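Local coordinates for secreted protein ASP-2 (Necator americanus, PDB 1U53) that is of unknown molecular function but is a secreted pathogenesis-related-1 (CAP) protein of a human hookworm and a vaccine antigen, at residues 36-45 with 112-121; 63-73 with 149-160. All coordinates share one frame; numbering follows the deposited sequence.

Contact 1 (36-45 with 112-121); sequences AKDGAGGNAP and LAEKGVGQNL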
ATOM      1  N   ALA A  36      10.971 -11.212  -1.585  1.00 13.80           N
ATOM      2  CA  ALA A  36       9.668 -11.483  -0.948  1.00 12.54           C
ATOM      3  C   ALA A  36       9.086 -12.833  -1.274  1.00 14.17           C
ATOM      4  O   ALA A  36       8.802 -13.113  -2.456  1.00 12.59           O
ATOM      5  CB  ALA A  36       8.626 -10.377  -1.349  1.00 11.12           C
ATOM      6  N   LYS A  37       8.860 -13.670  -0.252  1.00 13.70           N
ATOM      7  CA  LYS A  37       8.293 -15.003  -0.483  1.00 14.73           C
ATOM      8  C   LYS A  37       6.896 -14.927  -1.061  1.00 15.01           C
ATOM      9  O   LYS A  37       6.063 -14.126  -0.614  1.00 14.66           O
ATOM     10  CB  LYS A  37       8.271 -15.800   0.828  1.00 19.08           C
ATOM     11  CG  LYS A  37       7.946 -17.272   0.592  1.00 21.83           C
ATOM     12  CD  LYS A  37       9.039 -17.908  -0.286  1.00 25.17           C
ATOM     13  CE  LYS A  37       8.794 -19.404  -0.580  1.00 23.96           C
ATOM     14  NZ  LYS A  37       7.649 -19.696  -1.478  1.00 27.03           N
ATOM     15  N   ASP A  38       6.612 -15.778  -2.055  1.00 13.94           N
ATOM     16  CA  ASP A  38       5.310 -15.806  -2.683  1.00 14.86           C
ATOM     17  C   ASP A  38       4.685 -17.176  -2.363  1.00 14.27           C
ATOM     18  O   ASP A  38       5.356 -18.221  -2.511  1.00 14.88           O
ATOM     19  CB  ASP A  38       5.556 -15.651  -4.195  1.00 14.63           C
ATOM     20  CG  ASP A  38       4.290 -15.537  -5.018  1.00 14.33           C
ATOM     21  OD1 ASP A  38       3.229 -16.025  -4.593  1.00 14.63           O
ATOM     22  OD2 ASP A  38       4.384 -14.973  -6.128  1.00 14.26           O
ATOM     23  N   GLY A  39       3.449 -17.181  -1.849  1.00 13.32           N
ATOM     24  CA  GLY A  39       2.768 -18.457  -1.532  1.00 15.07           C
ATOM     25  C   GLY A  39       2.543 -19.342  -2.746  1.00 15.75           C
ATOM     26  O   GLY A  39       2.299 -20.553  -2.566  1.00 19.05           O
ATOM     27  N   ALA A  40       2.638 -18.771  -3.961  1.00 15.34           N
ATOM     28  CA  ALA A  40       2.533 -19.569  -5.211  1.00 17.66           C
ATOM     29  C   ALA A  40       3.786 -20.389  -5.464  1.00 16.89           C
ATOM     30  O   ALA A  40       3.778 -21.277  -6.351  1.00 19.34           O
ATOM     31  CB  ALA A  40       2.247 -18.675  -6.412  1.00 18.86           C
ATOM     32  N   GLY A  41       4.866 -20.072  -4.746  1.00 15.65           N
ATOM     33  CA  GLY A  41       6.168 -20.723  -4.935  1.00 17.68           C
ATOM     34  C   GLY A  41       7.290 -19.741  -5.219  1.00 16.80           C
ATOM     35  O   GLY A  41       7.089 -18.721  -5.902  1.00 18.07           O
ATOM     36  N   GLY A  42       8.482 -20.038  -4.725  1.00 15.70           N
ATOM     37  CA  GLY A  42       9.587 -19.108  -4.933  1.00 17.00           C
ATOM     38  C   GLY A  42       9.270 -17.746  -4.343  1.00 16.03           C
ATOM     39  O   GLY A  42       8.455 -17.628  -3.386  1.00 16.65           O
ATOM     40  N   ASN A  43       9.950 -16.742  -4.884  1.00 14.39           N
ATOM     41  CA  ASN A  43       9.699 -15.373  -4.478  1.00 14.48           C
ATOM     42  C   ASN A  43       8.959 -14.586  -5.545  1.00 14.07           C
ATOM     43  O   ASN A  43       8.939 -14.965  -6.727  1.00 15.48           O
ATOM     44  CB  ASN A  43      11.046 -14.687  -4.188  1.00 15.94           C
ATOM     45  CG  ASN A  43      11.708 -15.209  -2.917  1.00 16.74           C
ATOM     46  OD1 ASN A  43      11.175 -16.104  -2.248  1.00 18.47           O
ATOM     47  ND2 ASN A  43      12.906 -14.674  -2.596  1.00 16.63           N
ATOM     48  N   ALA A  44       8.419 -13.436  -5.176  1.00 12.73           N
ATOM     49  CA  ALA A  44       7.871 -12.542  -6.214  1.00 11.81           C
ATOM     50  C   ALA A  44       8.987 -12.132  -7.188  1.00 13.84           C
ATOM     51  O   ALA A  44      10.172 -12.048  -6.819  1.00 12.03           O
ATOM     52  CB  ALA A  44       7.210 -11.314  -5.547  1.00 12.47           C
ATOM     53  N   PRO A  45       8.637 -11.930  -8.463  1.00 13.23           N
ATOM     54  CA  PRO A  45       9.713 -11.503  -9.366  1.00 13.04           C
ATOM     55  C   PRO A  45      10.313 -10.141  -9.091  1.00 12.99           C
ATOM     56  O   PRO A  45       9.620  -9.249  -8.615  1.00 13.57           O
ATOM     57  CB  PRO A  45       9.043 -11.443 -10.751  1.00 14.61           C
ATOM     58  CG  PRO A  45       7.598 -11.603 -10.529  1.00 15.64           C
ATOM     59  CD  PRO A  45       7.355 -12.155  -9.147  1.00 12.82           C
ATOM     60  N   LEU A 112       0.510 -11.856  -0.183  1.00 11.68           N
ATOM     61  CA  LEU A 112       1.439 -12.480  -1.143  1.00 10.96           C
ATOM     62  C   LEU A 112       1.887 -13.843  -0.597  1.00 11.78           C
ATOM     63  O   LEU A 112       1.788 -14.844  -1.304  1.00 12.90           O
ATOM     64  CB  LEU A 112       2.672 -11.573  -1.346  1.00 11.17           C
ATOM     65  CG  LEU A 112       3.833 -12.189  -2.161  1.00 12.88           C
ATOM     66  CD1 LEU A 112       3.400 -12.517  -3.605  1.00 12.03           C
ATOM     67  CD2 LEU A 112       5.042 -11.214  -2.096  1.00 11.60           C
ATOM     68  N   ALA A 113       2.342 -13.881   0.644  1.00 13.97           N
ATOM     69  CA  ALA A 113       2.816 -15.152   1.230  1.00 14.23           C
ATOM     70  C   ALA A 113       1.699 -16.144   1.519  1.00 16.76           C
ATOM     71  O   ALA A 113       1.894 -17.364   1.359  1.00 17.24           O
ATOM     72  CB  ALA A 113       3.594 -14.900   2.504  1.00 15.03           C
ATOM     73  N   GLU A 114       0.556 -15.657   1.984  1.00 16.30           N
ATOM     74  CA  GLU A 114      -0.545 -16.586   2.309  1.00 17.65           C
ATOM     75  C   GLU A 114      -1.356 -17.122   1.151  1.00 18.42           C
ATOM     76  O   GLU A 114      -1.669 -18.343   1.131  1.00 20.63           O
ATOM     77  CB  GLU A 114      -1.506 -15.956   3.311  1.00 19.70           C
ATOM     78  CG  GLU A 114      -2.531 -16.995   3.831  1.00 22.70           C
ATOM     79  CD  GLU A 114      -3.666 -16.386   4.643  1.00 24.54           C
ATOM     80  OE1 GLU A 114      -3.609 -15.178   4.970  1.00 26.65           O
ATOM     81  OE2 GLU A 114      -4.634 -17.141   4.962  1.00 28.90           O
ATOM     82  N   LYS A 115      -1.761 -16.240   0.237  1.00 14.27           N
ATOM     83  CA  LYS A 115      -2.623 -16.600  -0.891  1.00 14.58           C
ATOM     84  C   LYS A 115      -1.834 -16.910  -2.162  1.00 15.24           C
ATOM     85  O   LYS A 115      -2.320 -17.687  -3.004  1.00 19.28           O
ATOM     86  CB  LYS A 115      -3.649 -15.508  -1.188  1.00 14.83           C
ATOM     87  CG  LYS A 115      -4.484 -15.138   0.086  1.00 17.66           C
ATOM     88  CD  LYS A 115      -5.031 -16.357   0.776  1.00 23.73           C
ATOM     89  CE  LYS A 115      -6.260 -16.010   1.640  1.00 26.81           C
ATOM     90  NZ  LYS A 115      -6.677 -17.184   2.486  1.00 30.22           N
ATOM     91  N   GLY A 116      -0.668 -16.275  -2.362  1.00 13.24           N
ATOM     92  CA  GLY A 116       0.107 -16.504  -3.577  1.00 14.93           C
ATOM     93  C   GLY A 116      -0.319 -15.595  -4.722  1.00 15.35           C
ATOM     94  O   GLY A 116      -1.514 -15.292  -4.892  1.00 15.61           O
ATOM     95  N   VAL A 117       0.653 -15.126  -5.501  1.00 13.30           N
ATOM     96  CA  VAL A 117       0.339 -14.356  -6.685  1.00 13.07           C
ATOM     97  C   VAL A 117       0.883 -15.085  -7.920  1.00 14.25           C
ATOM     98  O   VAL A 117       0.130 -15.380  -8.865  1.00 16.60           O
ATOM     99  CB  VAL A 117       0.996 -12.972  -6.577  1.00 13.91           C
ATOM    100  CG1 VAL A 117       0.967 -12.254  -7.907  1.00 14.26           C
ATOM    101  CG2 VAL A 117       0.258 -12.168  -5.482  1.00 13.23           C
ATOM    102  N   GLY A 118       2.174 -15.395  -7.889  1.00 15.24           N
ATOM    103  CA  GLY A 118       2.798 -16.084  -9.046  1.00 13.16           C
ATOM    104  C   GLY A 118       3.607 -15.186  -9.934  1.00 14.20           C
ATOM    105  O   GLY A 118       3.763 -13.976  -9.659  1.00 13.39           O
ATOM    106  N   GLN A 119       4.143 -15.756 -11.021  1.00 14.32           N
ATOM    107  CA  GLN A 119       5.082 -14.982 -11.863  1.00 13.34           C
ATOM    108  C   GLN A 119       4.379 -14.144 -12.917  1.00 13.61           C
ATOM    109  O   GLN A 119       4.987 -13.229 -13.495  1.00 16.27           O
ATOM    110  CB  GLN A 119       6.062 -15.923 -12.562  1.00 13.70           C
ATOM    111  CG  GLN A 119       6.912 -16.732 -11.634  1.00 19.65           C
ATOM    112  CD  GLN A 119       7.628 -15.877 -10.632  1.00 24.04           C
ATOM    113  OE1 GLN A 119       8.600 -15.179 -10.970  1.00 25.28           O
ATOM    114  NE2 GLN A 119       7.148 -15.901  -9.379  1.00 27.27           N
ATOM    115  N   ASN A 120       3.096 -14.414 -13.179  1.00 14.31           N
ATOM    116  CA  ASN A 120       2.343 -13.573 -14.103  1.00 14.01           C
ATOM    117  C   ASN A 120       1.642 -12.463 -13.342  1.00 14.89           C
ATOM    118  O   ASN A 120       0.688 -12.723 -12.591  1.00 16.11           O
ATOM    119  CB  ASN A 120       1.254 -14.370 -14.849  1.00 13.98           C
ATOM    120  CG  ASN A 120       0.548 -13.540 -15.920  1.00 15.57           C
ATOM    121  OD1 ASN A 120       0.688 -12.316 -15.987  1.00 17.87           O
ATOM    122  ND2 ASN A 120      -0.182 -14.236 -16.816  1.00 17.14           N
ATOM    123  N   LEU A 121       2.081 -11.235 -13.581  1.00 14.37           N
ATOM    124  CA  LEU A 121       1.622 -10.110 -12.754  1.00 14.94           C
ATOM    125  C   LEU A 121       0.455  -9.367 -13.339  1.00 16.54           C
ATOM    126  O   LEU A 121       0.062  -8.299 -12.830  1.00 15.50           O
ATOM    127  CB  LEU A 121       2.788  -9.162 -12.462  1.00 14.53           C
ATOM    128  CG  LEU A 121       3.974  -9.833 -11.791  1.00 13.29           C
ATOM    129  CD1 LEU A 121       5.001  -8.736 -11.524  1.00 15.78           C
ATOM    130  CD2 LEU A 121       3.542 -10.519 -10.480  1.00 14.91           C
TER
HETATM  131  O   HOH W   1       4.480 -12.548  -7.453  1.00 14.26           O
HETATM  132  O   HOH W   2       5.631 -17.782  -8.081  1.00 26.68           O
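Asp-38 reaches across to the chain leaving helix 111-115 and takes two consecutive backbone N-H groups there, while on its own side it closes an Asx turn within a type I beta turn from Asp-38 to Gly-41. Val-117 N gives a hydrogen bond of 2.9 Å to Asp-38 OD1, and Gly-118 N one of equal length to Asp-38 OD2, where it uses the syn lone pair. A water that also donates to Gly-118 O is a further partner of OD2. Asp-38 OD1 also accepts from Ala-40 N, which arrives from above the carboxylate plane, 44° out of it. With CG anti to the backbone N (chi1 -175°), the carboxylate lies where these three N-H groups can hold it, and its rotation is thereby fixed.

Packing is tight around the helix end. Gly-39 N donates to Leu-112 O over 2.9 Å, and the CA atoms of Gly-39 and Gly-116 approach to 3.9 Å, a spacing that the absence of side chains on both residues permits. Gly-116, with positive phi, is where the chain departs from the helix. The two methyls of Leu-112 divide the work: CD1 rests against Asp-38 CG at 3.5 Å, while CD2 packs on the methyls of Ala-36 and Ala-44. Tyr-135 of helix 133-138 touches Leu-112, Ala-44 and Val-117 as well.

Toward Gln-119 the interface is looser and more exposed. The CG and CD edge of the Pro-45 ring lies beside the Gln-119 amide, with OE1 3.7 Å from Pro-45 CG, and the bond from Gln-119 NE2 to Asn-43 O is weak, at 3.3 Å. At this edge a second water accepts from Gln-119 NE2 at 2.7 Å and donates to Gly-41 O.

Contact 2 (63-73 with 149-160); sequences AMNNAKQCVFK and YVEACSNMCYVV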
ATOM      1  N   ALA A  63      -8.533   9.733   2.895  1.00 12.07           N
ATOM      2  CA  ALA A  63      -8.542   8.509   3.709  1.00 11.59           C
ATOM      3  C   ALA A  63      -9.242   8.749   5.039  1.00 12.05           C
ATOM      4  O   ALA A  63     -10.079   7.931   5.511  1.00 12.51           O
ATOM      5  CB  ALA A  63      -7.105   8.011   3.925  1.00 12.32           C
ATOM      6  N   MET A  64      -8.925   9.887   5.658  1.00 10.78           N
ATOM      7  CA  MET A  64      -9.610  10.368   6.856  1.00 11.83           C
ATOM      8  C   MET A  64     -11.118  10.469   6.713  1.00 13.02           C
ATOM      9  O   MET A  64     -11.867  10.089   7.628  1.00 13.84           O
ATOM     10  CB  MET A  64      -9.034  11.746   7.288  1.00 11.85           C
ATOM     11  CG  MET A  64      -9.662  12.252   8.580  1.00 13.75           C
ATOM     12  SD  MET A  64      -8.930  13.869   8.966  1.00 17.10           S
ATOM     13  CE  MET A  64      -9.621  14.887   7.664  1.00 17.40           C
ATOM     14  N   ASN A  65     -11.585  11.025   5.584  1.00 12.06           N
ATOM     15  CA  ASN A  65     -13.006  11.156   5.360  1.00 12.87           C
ATOM     16  C   ASN A  65     -13.695   9.788   5.448  1.00 12.77           C
ATOM     17  O   ASN A  65     -14.831   9.706   5.874  1.00 14.18           O
ATOM     18  CB  ASN A  65     -13.278  11.773   3.986  1.00 14.32           C
ATOM     19  CG  ASN A  65     -12.890  13.233   3.910  1.00 14.69           C
ATOM     20  OD1 ASN A  65     -12.632  13.860   4.936  1.00 17.30           O
ATOM     21  ND2 ASN A  65     -12.787  13.773   2.689  1.00 14.48           N
ATOM     22  N   ASN A  66     -13.014   8.722   5.013  1.00 12.00           N
ATOM     23  CA  ASN A  66     -13.560   7.378   5.154  1.00 12.18           C
ATOM     24  C   ASN A  66     -13.454   6.932   6.595  1.00 13.07           C
ATOM     25  O   ASN A  66     -14.462   6.624   7.249  1.00 12.46           O
ATOM     26  CB  ASN A  66     -12.779   6.410   4.229  1.00 12.01           C
ATOM     27  CG  ASN A  66     -13.302   4.964   4.278  1.00 12.37           C
ATOM     28  OD1 ASN A  66     -13.956   4.566   5.232  1.00 13.78           O
ATOM     29  ND2 ASN A  66     -12.995   4.170   3.234  1.00 12.99           N
ATOM     30  N   ALA A  67     -12.237   6.940   7.113  1.00 12.26           N
ATOM     31  CA  ALA A  67     -12.032   6.456   8.504  1.00 11.70           C
ATOM     32  C   ALA A  67     -12.985   7.101   9.494  1.00 13.62           C
ATOM     33  O   ALA A  67     -13.485   6.408  10.332  1.00 11.84           O
ATOM     34  CB  ALA A  67     -10.597   6.656   8.938  1.00 12.95           C
ATOM     35  N   LYS A  68     -13.207   8.414   9.419  1.00 12.63           N
ATOM     36  CA  LYS A  68     -13.994   9.089  10.456  1.00 15.64           C
ATOM     37  C   LYS A  68     -15.440   8.615  10.514  1.00 15.55           C
ATOM     38  O   LYS A  68     -16.123   8.840  11.521  1.00 16.33           O
ATOM     39  CB  LYS A  68     -13.990  10.602  10.230  1.00 16.42           C
ATOM     40  CG  LYS A  68     -12.643  11.230  10.572  1.00 18.25           C
ATOM     41  CD  LYS A  68     -12.498  11.263  12.065  1.00 21.49           C
ATOM     42  CE  LYS A  68     -11.426  12.229  12.545  1.00 22.22           C
ATOM     43  NZ  LYS A  68     -11.085  11.939  13.971  1.00 22.98           N
ATOM     44  N   GLN A  69     -15.956   8.009   9.440  1.00 15.01           N
ATOM     45  CA  GLN A  69     -17.343   7.511   9.490  1.00 15.69           C
ATOM     46  C   GLN A  69     -17.515   6.238  10.321  1.00 16.24           C
ATOM     47  O   GLN A  69     -18.643   5.863  10.673  1.00 15.40           O
ATOM     48  CB  GLN A  69     -17.858   7.239   8.092  1.00 17.24           C
ATOM     49  CG  GLN A  69     -17.802   8.415   7.156  1.00 19.39           C
ATOM     50  CD  GLN A  69     -18.144   8.015   5.737  1.00 21.64           C
ATOM     51  OE1 GLN A  69     -19.218   7.425   5.474  1.00 21.71           O
ATOM     52  NE2 GLN A  69     -17.257   8.332   4.805  1.00 20.56           N
ATOM     53  N   CYS A  70     -16.405   5.555  10.628  1.00 14.11           N
ATOM     54  CA  CYS A  70     -16.400   4.411  11.532  1.00 14.35           C
ATOM     55  C   CYS A  70     -17.334   3.295  11.043  1.00 14.19           C
ATOM     56  O   CYS A  70     -18.023   2.662  11.822  1.00 17.21           O
ATOM     57  CB  CYS A  70     -16.750   4.856  12.967  1.00 15.50           C
ATOM     58  SG  CYS A  70     -15.331   5.681  13.737  1.00 17.47           S
ATOM     59  N   VAL A  71     -17.358   3.111   9.725  1.00 14.93           N
ATOM     60  CA  VAL A  71     -18.018   1.983   9.058  1.00 14.45           C
ATOM     61  C   VAL A  71     -16.927   1.323   8.226  1.00 15.14           C
ATOM     62  O   VAL A  71     -16.230   1.989   7.440  1.00 14.88           O
ATOM     63  CB  VAL A  71     -19.130   2.429   8.135  1.00 17.46           C
ATOM     64  CG1 VAL A  71     -19.786   1.208   7.514  1.00 18.00           C
ATOM     65  CG2 VAL A  71     -20.194   3.240   8.943  1.00 16.74           C
ATOM     66  N   PHE A  72     -16.744   0.031   8.439  1.00 14.54           N
ATOM     67  CA  PHE A  72     -15.713  -0.702   7.678  1.00 15.12           C
ATOM     68  C   PHE A  72     -16.213  -0.911   6.250  1.00 15.20           C
ATOM     69  O   PHE A  72     -16.949  -1.870   5.976  1.00 15.96           O
ATOM     70  CB  PHE A  72     -15.459  -2.058   8.347  1.00 14.42           C
ATOM     71  CG  PHE A  72     -14.311  -2.847   7.735  1.00 15.89           C
ATOM     72  CD1 PHE A  72     -12.989  -2.475   7.947  1.00 16.31           C
ATOM     73  CD2 PHE A  72     -14.553  -3.953   6.941  1.00 16.62           C
ATOM     74  CE1 PHE A  72     -11.960  -3.215   7.375  1.00 15.50           C
ATOM     75  CE2 PHE A  72     -13.511  -4.710   6.374  1.00 17.42           C
ATOM     76  CZ  PHE A  72     -12.219  -4.323   6.571  1.00 15.68           C
ATOM     77  N   LYS A  73     -15.835  -0.010   5.338  1.00 14.54           N
ATOM     78  CA  LYS A  73     -16.353  -0.088   3.977  1.00 16.09           C
ATOM     79  C   LYS A  73     -15.471   0.731   3.059  1.00 14.04           C
ATOM     80  O   LYS A  73     -15.039   1.832   3.399  1.00 13.47           O
ATOM     81  CB  LYS A  73     -17.791   0.482   3.923  1.00 18.38           C
ATOM     82  CG  LYS A  73     -18.528   0.111   2.623  1.00 21.16           C
ATOM     83  CD  LYS A  73     -19.831   0.908   2.479  1.00 24.67           C
ATOM     84  CE  LYS A  73     -20.557   0.515   1.182  1.00 28.52           C
ATOM     85  NZ  LYS A  73     -20.600  -0.967   0.997  1.00 29.07           N
ATOM     86  N   TYR A 149      -5.142   7.197   7.374  1.00 10.05           N
ATOM     87  CA  TYR A 149      -5.667   7.696   8.645  1.00 11.36           C
ATOM     88  C   TYR A 149      -6.091   6.516   9.501  1.00 12.19           C
ATOM     89  O   TYR A 149      -6.640   5.529   8.973  1.00 12.01           O
ATOM     90  CB  TYR A 149      -6.838   8.647   8.389  1.00 11.51           C
ATOM     91  CG  TYR A 149      -7.210   9.498   9.595  1.00 10.51           C
ATOM     92  CD1 TYR A 149      -6.586  10.734   9.808  1.00  9.45           C
ATOM     93  CD2 TYR A 149      -8.150   9.050  10.528  1.00 12.75           C
ATOM     94  CE1 TYR A 149      -6.898  11.475  10.935  1.00 10.38           C
ATOM     95  CE2 TYR A 149      -8.462   9.791  11.638  1.00 11.94           C
ATOM     96  CZ  TYR A 149      -7.847  11.007  11.839  1.00 13.15           C
ATOM     97  OH  TYR A 149      -8.189  11.781  12.946  1.00 13.13           O
ATOM     98  N   VAL A 150      -5.862   6.623  10.815  1.00 12.18           N
ATOM     99  CA  VAL A 150      -6.259   5.618  11.820  1.00 11.39           C
ATOM    100  C   VAL A 150      -7.210   6.290  12.767  1.00 11.46           C
ATOM    101  O   VAL A 150      -6.878   7.358  13.358  1.00 12.34           O
ATOM    102  CB  VAL A 150      -5.069   5.116  12.624  1.00 13.60           C
ATOM    103  CG1 VAL A 150      -5.500   4.075  13.660  1.00 13.13           C
ATOM    104  CG2 VAL A 150      -3.962   4.570  11.676  1.00 12.63           C
ATOM    105  N   GLU A 151      -8.399   5.706  12.887  1.00 11.46           N
ATOM    106  CA  GLU A 151      -9.444   6.254  13.748  1.00 11.80           C
ATOM    107  C   GLU A 151      -9.784   5.287  14.854  1.00 13.77           C
ATOM    108  O   GLU A 151     -10.036   4.118  14.597  1.00 13.46           O
ATOM    109  CB  GLU A 151     -10.708   6.520  12.924  1.00 13.35           C
ATOM    110  CG  GLU A 151     -11.899   7.119  13.723  1.00 12.87           C
ATOM    111  CD  GLU A 151     -11.709   8.550  14.215  1.00 15.79           C
ATOM    112  OE1 GLU A 151     -10.609   9.113  14.082  1.00 16.12           O
ATOM    113  OE2 GLU A 151     -12.687   9.107  14.808  1.00 17.37           O
ATOM    114  N   ALA A 152      -9.866   5.795  16.089  1.00 14.13           N
ATOM    115  CA  ALA A 152     -10.314   4.964  17.191  1.00 16.19           C
ATOM    116  C   ALA A 152     -11.802   5.091  17.276  1.00 16.80           C
ATOM    117  O   ALA A 152     -12.312   6.046  17.885  1.00 19.19           O
ATOM    118  CB  ALA A 152      -9.694   5.429  18.496  1.00 18.90           C
ATOM    119  N   CYS A 153     -12.514   4.148  16.663  1.00 16.19           N
ATOM    120  CA  CYS A 153     -13.957   4.185  16.677  1.00 17.75           C
ATOM    121  C   CYS A 153     -14.445   3.529  17.943  1.00 19.61           C
ATOM    122  O   CYS A 153     -13.654   3.004  18.733  1.00 19.52           O
ATOM    123  CB  CYS A 153     -14.507   3.435  15.478  1.00 16.16           C
ATOM    124  SG  CYS A 153     -13.991   4.114  13.912  1.00 16.60           S
ATOM    125  N   SER A 154     -15.753   3.522  18.144  1.00 21.22           N
ATOM    126  CA  SER A 154     -16.270   3.010  19.415  1.00 22.94           C
ATOM    127  C   SER A 154     -15.890   1.546  19.618  1.00 23.06           C
ATOM    128  O   SER A 154     -15.487   1.146  20.724  1.00 23.65           O
ATOM    129  CB  SER A 154     -17.788   3.176  19.473  1.00 26.03           C
ATOM    130  OG  SER A 154     -18.113   4.557  19.419  1.00 29.45           O
ATOM    131  N   ASN A 155     -15.990   0.755  18.553  1.00 20.85           N
ATOM    132  CA  ASN A 155     -15.774  -0.687  18.646  1.00 21.06           C
ATOM    133  C   ASN A 155     -14.712  -1.286  17.741  1.00 20.15           C
ATOM    134  O   ASN A 155     -14.623  -2.509  17.634  1.00 20.10           O
ATOM    135  CB  ASN A 155     -17.091  -1.435  18.424  1.00 23.63           C
ATOM    136  CG  ASN A 155     -18.009  -1.326  19.622  1.00 29.35           C
ATOM    137  OD1 ASN A 155     -17.705  -0.619  20.586  1.00 32.51           O
ATOM    138  ND2 ASN A 155     -19.115  -2.033  19.585  1.00 31.59           N
ATOM    139  N   MET A 156     -13.903  -0.444  17.108  1.00 17.65           N
ATOM    140  CA  MET A 156     -12.806  -0.939  16.284  1.00 16.03           C
ATOM    141  C   MET A 156     -11.773   0.162  16.132  1.00 15.13           C
ATOM    142  O   MET A 156     -12.091   1.349  16.258  1.00 15.64           O
ATOM    143  CB  MET A 156     -13.278  -1.343  14.874  1.00 16.72           C
ATOM    144  CG  MET A 156     -13.848  -0.147  14.069  1.00 16.96           C
ATOM    145  SD  MET A 156     -14.252  -0.692  12.388  1.00 17.52           S
ATOM    146  CE  MET A 156     -15.223   0.724  11.892  1.00 16.87           C
ATOM    147  N   CYS A 157     -10.551  -0.243  15.829  1.00 13.76           N
ATOM    148  CA  CYS A 157      -9.529   0.701  15.401  1.00 12.19           C
ATOM    149  C   CYS A 157      -9.592   0.559  13.885  1.00 12.12           C
ATOM    150  O   CYS A 157      -9.419  -0.558  13.384  1.00 13.05           O
ATOM    151  CB  CYS A 157      -8.147   0.282  15.923  1.00 14.61           C
ATOM    152  SG  CYS A 157      -6.825   1.333  15.244  1.00 14.24           S
ATOM    153  N   TYR A 158      -9.909   1.647  13.159  1.00  9.78           N
ATOM    154  CA  TYR A 158     -10.203   1.551  11.729  1.00 10.95           C
ATOM    155  C   TYR A 158      -9.133   2.306  10.934  1.00 10.87           C
ATOM    156  O   TYR A 158      -8.861   3.476  11.200  1.00 10.06           O
ATOM    157  CB  TYR A 158     -11.612   2.117  11.472  1.00 11.60           C
ATOM    158  CG  TYR A 158     -12.078   2.098  10.043  1.00 11.71           C
ATOM    159  CD1 TYR A 158     -11.791   1.012   9.199  1.00 12.32           C
ATOM    160  CD2 TYR A 158     -12.886   3.107   9.548  1.00 12.98           C
ATOM    161  CE1 TYR A 158     -12.237   0.977   7.873  1.00 12.42           C
ATOM    162  CE2 TYR A 158     -13.315   3.096   8.204  1.00 13.44           C
ATOM    163  CZ  TYR A 158     -13.003   2.033   7.382  1.00 12.41           C
ATOM    164  OH  TYR A 158     -13.459   2.025   6.078  1.00 12.20           O
ATOM    165  N   VAL A 159      -8.495   1.600   9.985  1.00 10.29           N
ATOM    166  CA  VAL A 159      -7.344   2.144   9.250  1.00 10.09           C
ATOM    167  C   VAL A 159      -7.715   2.189   7.800  1.00  9.05           C
ATOM    168  O   VAL A 159      -8.155   1.183   7.226  1.00  9.91           O
ATOM    169  CB  VAL A 159      -6.133   1.204   9.376  1.00  9.70           C
ATOM    170  CG1 VAL A 159      -4.955   1.664   8.532  1.00 11.87           C
ATOM    171  CG2 VAL A 159      -5.735   1.050  10.874  1.00 12.47           C
ATOM    172  N   VAL A 160      -7.465   3.322   7.188  1.00 11.18           N
ATOM    173  CA  VAL A 160      -7.665   3.465   5.762  1.00 10.02           C
ATOM    174  C   VAL A 160      -6.419   4.080   5.171  1.00 10.82           C
ATOM    175  O   VAL A 160      -5.967   5.119   5.629  1.00 11.43           O
ATOM    176  CB  VAL A 160      -8.862   4.423   5.515  1.00 11.39           C
ATOM    177  CG1 VAL A 160      -9.111   4.659   4.005  1.00 13.13           C
ATOM    178  CG2 VAL A 160     -10.127   3.853   6.112  1.00 12.44           C
TER
HETATM  179  O   HOH W   3     -15.332   9.343  13.999  1.00 22.56           O
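Met-64 lays its side chain over the ring of Tyr-149, with CG 3.6 Å from the ring centroid and only 10° off the normal, a CH-pi contact over the face. Chi1 and chi2 of Met-64 are both extended, and the bend comes at chi3; SD stands obliquely to the same ring in a Met-aromatic contact. Ala-67 sits between the two tyrosine rings, its CB 3.8 Å from Tyr-149 CD2 and 4.3 Å from Tyr-158 CD2.

Lys-68 starts away from the strands but bends at chi2 (-74°), which helps return its amine to them. There NZ donates to Tyr-149 OH and forms a salt bridge of 2.9 Å with Glu-151 OE1, on the syn side but somewhat out of the carboxylate plane. The phenol oxygen of Tyr-149 is also hydrogen-bonded to Asn-10 O, and a water donates to both Lys-68 O and Glu-151 OE2.

Tyr-158 carries the other flank. Its CG, anti to the backbone N, sends the ring from the strand toward the helix end, where OH donates to Asn-66 OD1 over 2.7 Å and accepts from Lys-73 N at 3.2 Å. Asn-66 ND2 in turn donates to Lys-73 O and is also bonded to Glu-85 on strand 84-90. Val-160 CG2 lies above one face of the Tyr-158 ring, offset toward the rim, whereas Phe-72 meets that ring rim to rim.

Toward the turn of the hairpin, Cys-70, at positive phi just past the helix, is joined to Cys-153 by a disulfide with chi3 -86°. Strands 149-152 and 157-160 pair antiparallel and carry helix 63-67 on one face; the axes of helix 63-67 and strand 149-152 approach to 7.7 Å. Helix 57-67 is thus packed on a beta hairpin and linked to it by a disulfide, part of the alpha-beta-alpha sandwich characteristic of CAP proteins.

In the fold
Contacts 1 and 2 lie on opposite sides of the chain's centre, the centre of each about 17 Å from it; their centres are 30 Å apart and their nearest atoms about 14 Å, without touching. Along the chain the segments alternate, 36-45, 63-73, 112-121 and 149-160. Contact 1 joins the loop after helix 14-32 to the end of helix 111-115, whereas contact 2 lays helix 57-67 on strands 145-152 and 157-164 of the mixed sheet. Helix 14-32 reaches both: Ser-30 and Val-31 touch Ala-36 of contact 1, and Phe-20 touches Val-150 and Val-159 of contact 2. Both contacts thus belong to one CAP unit, at well-separated places.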